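Local atomic coordinates of surface presentation of antigens protein SpaK (Salmonella typhimurium, PDB entry 2FM8), a protein that acts as a type III secretion chaperone, storing effectors such as SipA, SopA, SopE and SopE2 in the bacterial cytoplasm in a secretion-competent state. Residues 55-60 and 92-97; 98-103 and 120-125. All blocks are in the same frame, centred on the assembly; numbering follows the deposited sequence.

Contact 1: 55-60 and 92-97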
loop_
_atom_site.group_PDB
_atom_site.type_symbol
_atom_site.label_atom_id
_atom_site.label_comp_id
_atom_site.label_asym_id
_atom_site.label_seq_id
_atom_site.Cartn_x
_atom_site.Cartn_y
_atom_site.Cartn_z
ATOM N N TRP A 55 -13.507 15.477 6.114
ATOM C CA TRP A 55 -13.259 14.185 5.489
ATOM C C TRP A 55 -14.491 13.614 4.814
ATOM O O TRP A 55 -15.591 14.122 4.978
ATOM C CB TRP A 55 -12.678 13.197 6.489
ATOM C CG TRP A 55 -13.658 12.490 7.366
ATOM C CD1 TRP A 55 -14.219 11.232 7.160
ATOM C CD2 TRP A 55 -14.177 12.953 8.597
ATOM N NE1 TRP A 55 -15.044 10.908 8.197
ATOM C CE2 TRP A 55 -15.051 11.948 9.092
ATOM C CE3 TRP A 55 -13.990 14.110 9.338
ATOM C CZ2 TRP A 55 -15.724 12.073 10.284
ATOM C CZ3 TRP A 55 -14.662 14.241 10.516
ATOM C CH2 TRP A 55 -15.519 13.230 10.992
ATOM N N ALA A 56 -14.262 12.583 4.025
ATOM C CA ALA A 56 -15.313 11.855 3.327
ATOM C C ALA A 56 -14.867 10.422 3.108
ATOM O O ALA A 56 -13.726 10.179 2.725
ATOM C CB ALA A 56 -15.622 12.510 1.992
ATOM N N GLN A 57 -15.767 9.480 3.345
ATOM C CA GLN A 57 -15.606 8.112 2.839
ATOM C C GLN A 57 -15.864 8.056 1.352
ATOM O O GLN A 57 -16.755 8.734 0.850
ATOM C CB GLN A 57 -16.551 7.166 3.567
ATOM C CG GLN A 57 -16.181 6.989 5.011
ATOM C CD GLN A 57 -17.190 6.147 5.751
ATOM O OE1 GLN A 57 -18.054 5.516 5.129
ATOM N NE2 GLN A 57 -17.079 6.105 7.083
ATOM N N LEU A 58 -15.086 7.251 0.631
ATOM C CA LEU A 58 -15.099 7.321 -0.810
ATOM C C LEU A 58 -15.889 6.217 -1.505
ATOM O O LEU A 58 -15.888 6.161 -2.726
ATOM C CB LEU A 58 -13.679 7.383 -1.354
ATOM C CG LEU A 58 -12.884 8.631 -0.989
ATOM C CD1 LEU A 58 -11.432 8.447 -1.387
ATOM C CD2 LEU A 58 -13.475 9.882 -1.630
ATOM N N GLY A 59 -16.621 5.389 -0.768
ATOM C CA GLY A 59 -17.500 4.406 -1.418
ATOM C C GLY A 59 -17.201 2.959 -1.055
ATOM O O GLY A 59 -16.066 2.610 -0.698
ATOM N N ALA A 60 -18.243 2.132 -1.134
ATOM C CA ALA A 60 -18.193 0.719 -0.710
ATOM C C ALA A 60 -17.085 -0.080 -1.396
ATOM O O ALA A 60 -16.513 -0.984 -0.796
ATOM C CB ALA A 60 -19.551 0.044 -0.975
ATOM N N GLY A 92 -7.187 7.661 4.772
ATOM C CA GLY A 92 -7.370 6.621 5.767
ATOM C C GLY A 92 -8.444 5.643 5.302
ATOM O O GLY A 92 -8.742 5.531 4.116
ATOM N N GLU A 93 -8.996 4.915 6.254
ATOM C CA GLU A 93 -10.000 3.917 5.978
ATOM C C GLU A 93 -11.029 3.848 7.124
ATOM O O GLU A 93 -10.672 3.669 8.263
ATOM C CB GLU A 93 -9.349 2.542 5.777
ATOM C CG GLU A 93 -10.404 1.508 5.361
ATOM C CD GLU A 93 -9.910 0.115 5.211
ATOM O OE1 GLU A 93 -8.739 -0.148 5.522
ATOM O OE2 GLU A 93 -10.723 -0.729 4.782
ATOM N N GLN A 94 -12.302 3.984 6.799
ATOM C CA GLN A 94 -13.361 3.968 7.785
ATOM C C GLN A 94 -14.477 3.117 7.235
ATOM O O GLN A 94 -14.848 3.253 6.075
ATOM C CB GLN A 94 -13.915 5.381 8.056
ATOM C CG GLN A 94 -13.164 6.173 9.085
ATOM C CD GLN A 94 -13.440 5.679 10.482
ATOM O OE1 GLN A 94 -14.572 5.763 10.983
ATOM N NE2 GLN A 94 -12.414 5.136 11.117
ATOM N N ASN A 95 -15.018 2.261 8.101
ATOM C CA ASN A 95 -16.055 1.319 7.740
ATOM C C ASN A 95 -15.774 0.541 6.452
ATOM O O ASN A 95 -16.674 0.346 5.625
ATOM C CB ASN A 95 -17.376 2.053 7.671
ATOM C CG ASN A 95 -17.709 2.738 8.975
ATOM O OD1 ASN A 95 -17.541 2.154 10.067
ATOM N ND2 ASN A 95 -18.156 3.997 8.879
ATOM N N GLY A 96 -14.525 0.085 6.312
ATOM C CA GLY A 96 -14.089 -0.664 5.116
ATOM C C GLY A 96 -14.013 0.164 3.841
ATOM O O GLY A 96 -13.977 -0.374 2.741
ATOM N N GLU A 97 -13.987 1.490 3.985
ATOM C CA GLU A 97 -13.970 2.390 2.843
ATOM C C GLU A 97 -12.774 3.322 2.919
ATOM O O GLU A 97 -12.413 3.763 3.994
ATOM C CB GLU A 97 -15.251 3.209 2.805
ATOM C CG GLU A 97 -16.530 2.378 2.801
ATOM C CD GLU A 97 -17.774 3.143 2.260
ATOM O OE1 GLU A 97 -17.653 4.307 1.754
ATOM O OE2 GLU A 97 -18.861 2.527 2.315
HETATM O O HOH W 1 -13.852 -0.380 0.103
#
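This is a polar surface contact at one end of the antiparallel sheet, where the turn of a beta hairpin meets the chain leaving strand 51-57. The hairpin joins strands 90-94 and 97-103 through a type I' turn from Gln-94 to Glu-97, with Asn-95 and Gly-96 at its corners in left-handed backbone conformations. Strand 97-103 separates the other two, and no direct strand pairing joins 51-57 to 90-94. The segments meet at the sheet's end through the Glu-97 and Gln-57 side chains, the Gly-59 backbone and a water.

Glu-97 and Gln-57 carry the contact, and Glu-97 makes its direct hydrogen bond. The Glu-97 CG lies anti to the carbonyl carbon (chi1 -55°) and the chain runs on extended, which brings the carboxylate up against the backbone of Gly-59, with Glu-97 CD 3.4 Å from Gly-59 C. Gly-59 N donates to Glu-97 OE1 over 2.9 Å. That bond is bent, 130° at the hydrogen, and arrives 43° out of the carboxylate plane. Gly-59 has a positive phi, with backbone angles at which a CB would press on the carbonyl O of Leu-58, while its own carbonyl is hydrogen-bonded by Ser-62 OG at the start of helix 62-78.

Gln-57 stretches out over the turn, with Gln-57 CB 3.6 Å from Glu-97 OE1. Its amide ends up close to that of Asn-95. Gln-94 also packs against the backbone of a chain of another protein in the assembly. At the far end a water spans both segments, donating to Ala-60 O at 2.9 Å and to Gly-96 O at 2.6 Å.

Contact 2: 98-103 and 120-125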
loop_
_atom_site.group_PDB
_atom_site.type_symbol
_atom_site.label_atom_id
_atom_site.label_comp_id
_atom_site.label_asym_id
_atom_site.label_seq_id
_atom_site.Cartn_x
_atom_site.Cartn_y
_atom_site.Cartn_z
ATOM N N LEU A 98 -12.149 3.603 1.775
ATOM C CA LEU A 98 -11.110 4.599 1.735
ATOM C C LEU A 98 -11.661 5.980 2.125
ATOM O O LEU A 98 -12.754 6.379 1.683
ATOM C CB LEU A 98 -10.503 4.679 0.349
ATOM C CG LEU A 98 -9.219 5.506 0.244
ATOM C CD1 LEU A 98 -8.061 4.838 0.978
ATOM C CD2 LEU A 98 -8.890 5.624 -1.251
ATOM N N THR A 99 -10.885 6.715 2.912
ATOM C CA THR A 99 -11.287 8.027 3.403
ATOM C C THR A 99 -10.320 9.117 2.936
ATOM O O THR A 99 -9.097 8.956 2.975
ATOM C CB THR A 99 -11.416 7.960 4.936
ATOM O OG1 THR A 99 -12.485 7.043 5.254
ATOM C CG2 THR A 99 -11.811 9.281 5.507
ATOM N N LEU A 100 -10.871 10.219 2.433
ATOM C CA LEU A 100 -10.086 11.387 2.077
ATOM C C LEU A 100 -10.211 12.375 3.228
ATOM O O LEU A 100 -11.318 12.668 3.666
ATOM C CB LEU A 100 -10.621 12.033 0.793
ATOM C CG LEU A 100 -9.859 13.275 0.295
ATOM C CD1 LEU A 100 -8.432 12.844 -0.144
ATOM C CD2 LEU A 100 -10.616 13.966 -0.852
ATOM N N LYS A 101 -9.089 12.912 3.690
ATOM C CA LYS A 101 -9.092 13.707 4.932
ATOM C C LYS A 101 -8.208 14.933 4.760
ATOM O O LYS A 101 -7.103 14.834 4.209
ATOM C CB LYS A 101 -8.499 12.926 6.121
ATOM C CG LYS A 101 -9.009 11.542 6.344
ATOM C CD LYS A 101 -8.489 10.962 7.693
ATOM C CE LYS A 101 -7.014 10.608 7.723
ATOM N NZ LYS A 101 -6.537 9.978 9.090
ATOM N N ALA A 102 -8.675 16.053 5.282
ATOM C CA ALA A 102 -7.900 17.278 5.365
ATOM C C ALA A 102 -7.807 17.709 6.829
ATOM O O ALA A 102 -8.842 17.931 7.486
ATOM C CB ALA A 102 -8.572 18.357 4.553
ATOM N N LEU A 103 -6.591 17.766 7.351
ATOM C CA LEU A 103 -6.335 18.405 8.617
ATOM C C LEU A 103 -6.168 19.858 8.266
ATOM O O LEU A 103 -5.156 20.257 7.739
ATOM C CB LEU A 103 -5.056 17.849 9.271
ATOM C CG LEU A 103 -4.598 18.518 10.570
ATOM C CD1 LEU A 103 -5.672 18.411 11.607
ATOM C CD2 LEU A 103 -3.317 17.897 11.071
ATOM N N ASN A 120 -14.866 24.384 -0.269
ATOM C CA ASN A 120 -15.075 24.285 -1.709
ATOM C C ASN A 120 -13.906 23.569 -2.375
ATOM O O ASN A 120 -14.092 22.805 -3.327
ATOM C CB ASN A 120 -15.270 25.675 -2.295
ATOM C CG ASN A 120 -16.656 26.235 -2.002
ATOM O OD1 ASN A 120 -17.655 25.769 -2.562
ATOM N ND2 ASN A 120 -16.726 27.210 -1.119
ATOM N N GLY A 121 -12.702 23.813 -1.858
ATOM C CA GLY A 121 -11.523 23.116 -2.324
ATOM C C GLY A 121 -11.624 21.618 -2.047
ATOM O O GLY A 121 -11.327 20.792 -2.909
ATOM N N PHE A 122 -12.061 21.275 -0.846
ATOM C CA PHE A 122 -12.311 19.883 -0.498
ATOM C C PHE A 122 -13.351 19.272 -1.414
ATOM O O PHE A 122 -13.169 18.175 -1.890
ATOM C CB PHE A 122 -12.723 19.695 0.960
ATOM C CG PHE A 122 -12.705 18.255 1.392
ATOM C CD1 PHE A 122 -11.576 17.704 1.973
ATOM C CD2 PHE A 122 -13.808 17.436 1.188
ATOM C CE1 PHE A 122 -11.541 16.354 2.337
ATOM C CE2 PHE A 122 -13.787 16.100 1.567
ATOM C CZ PHE A 122 -12.647 15.562 2.139
ATOM N N TYR A 123 -14.442 19.975 -1.657
ATOM C CA TYR A 123 -15.430 19.513 -2.644
ATOM C C TYR A 123 -14.797 19.148 -3.997
ATOM O O TYR A 123 -15.098 18.092 -4.577
ATOM C CB TYR A 123 -16.526 20.584 -2.826
ATOM C CG TYR A 123 -17.638 20.179 -3.749
ATOM C CD1 TYR A 123 -18.759 19.505 -3.272
ATOM C CD2 TYR A 123 -17.566 20.443 -5.110
ATOM C CE1 TYR A 123 -19.778 19.110 -4.126
ATOM C CE2 TYR A 123 -18.602 20.044 -5.986
ATOM C CZ TYR A 123 -19.703 19.383 -5.481
ATOM O OH TYR A 123 -20.731 19.000 -6.328
ATOM N N ASN A 124 -13.975 20.053 -4.535
ATOM C CA ASN A 124 -13.296 19.817 -5.782
ATOM C C ASN A 124 -12.482 18.498 -5.737
ATOM O O ASN A 124 -12.565 17.648 -6.639
ATOM C CB ASN A 124 -12.303 20.953 -6.065
ATOM C CG ASN A 124 -12.933 22.182 -6.642
ATOM O OD1 ASN A 124 -14.071 22.193 -7.088
ATOM N ND2 ASN A 124 -12.159 23.256 -6.645
ATOM N N TYR A 125 -11.700 18.324 -4.683
ATOM C CA TYR A 125 -10.908 17.089 -4.565
ATOM C C TYR A 125 -11.762 15.876 -4.341
ATOM O O TYR A 125 -11.444 14.799 -4.827
ATOM C CB TYR A 125 -9.875 17.173 -3.455
ATOM C CG TYR A 125 -8.776 18.147 -3.719
ATOM C CD1 TYR A 125 -7.771 17.890 -4.654
ATOM C CD2 TYR A 125 -8.714 19.316 -2.989
ATOM C CE1 TYR A 125 -6.717 18.831 -4.831
ATOM C CE2 TYR A 125 -7.714 20.233 -3.172
ATOM C CZ TYR A 125 -6.745 20.007 -4.081
ATOM O OH TYR A 125 -5.787 21.009 -4.168
#
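The carbonyl oxygen of Leu-100 is held by Ala-56 N of the neighbouring strand 51-57 and is also met by the edge of the Phe-122 ring. It lies in the plane of that ring, with Leu-100 O 3.5 Å from Phe-122 CZ. Phe-122 gets there because its CG stands anti to the backbone N (chi1 -168°), which carries the ring from the helix towards the strand. The Leu-100 side chain comes from the opposite direction and sets Leu-100 CD2 4.0 Å from Phe-122 CZ. Further along the ring, Ala-102 CB approaches obliquely, 4.0 Å from Phe-122 CD1.

The packing is that of a helix laid on one face of an antiparallel sheet: strand 98-103 and helix 120-125 run nearly antiparallel, at 155°, with 10.2 Å between their axes. Leu-100 and Ala-102 point to the helix; Lys-101, between them, points away from it and packs on an apolar side chain of a chain of another protein in the assembly. Three residues on from Phe-122, almost one turn along the helix, Tyr-125 contributes its root, Tyr-125 CB standing 4.2 Å from Leu-100 CD2, while the ring turns off from the strand. Ile-54 of strand 51-57 also touches Phe-122, and Leu-89 reaches both Ala-102 and Tyr-125.

Overall arrangement
Contact 1 lies at the surface and contact 2 near the centre of the chain, their centres about 12 Å apart. They share the sheet: strand 97-103 has 51-57 on one flank and 90-94 on the other, and backbone pairs such as Leu-58 with Leu-98 and Gly-92 with Thr-99 connect them directly. The chemistry follows the position. At the sheet end, 55-60 and 92-97 meet through a carboxylate, amides and a water; on the helix-covered face of the sheet, 98-103 and 120-125 meet through apolar side chains and a ring edge against a strand carbonyl. In the chain both halves of contact 1 come before either half of contact 2, and both contacts also touch the second subunit.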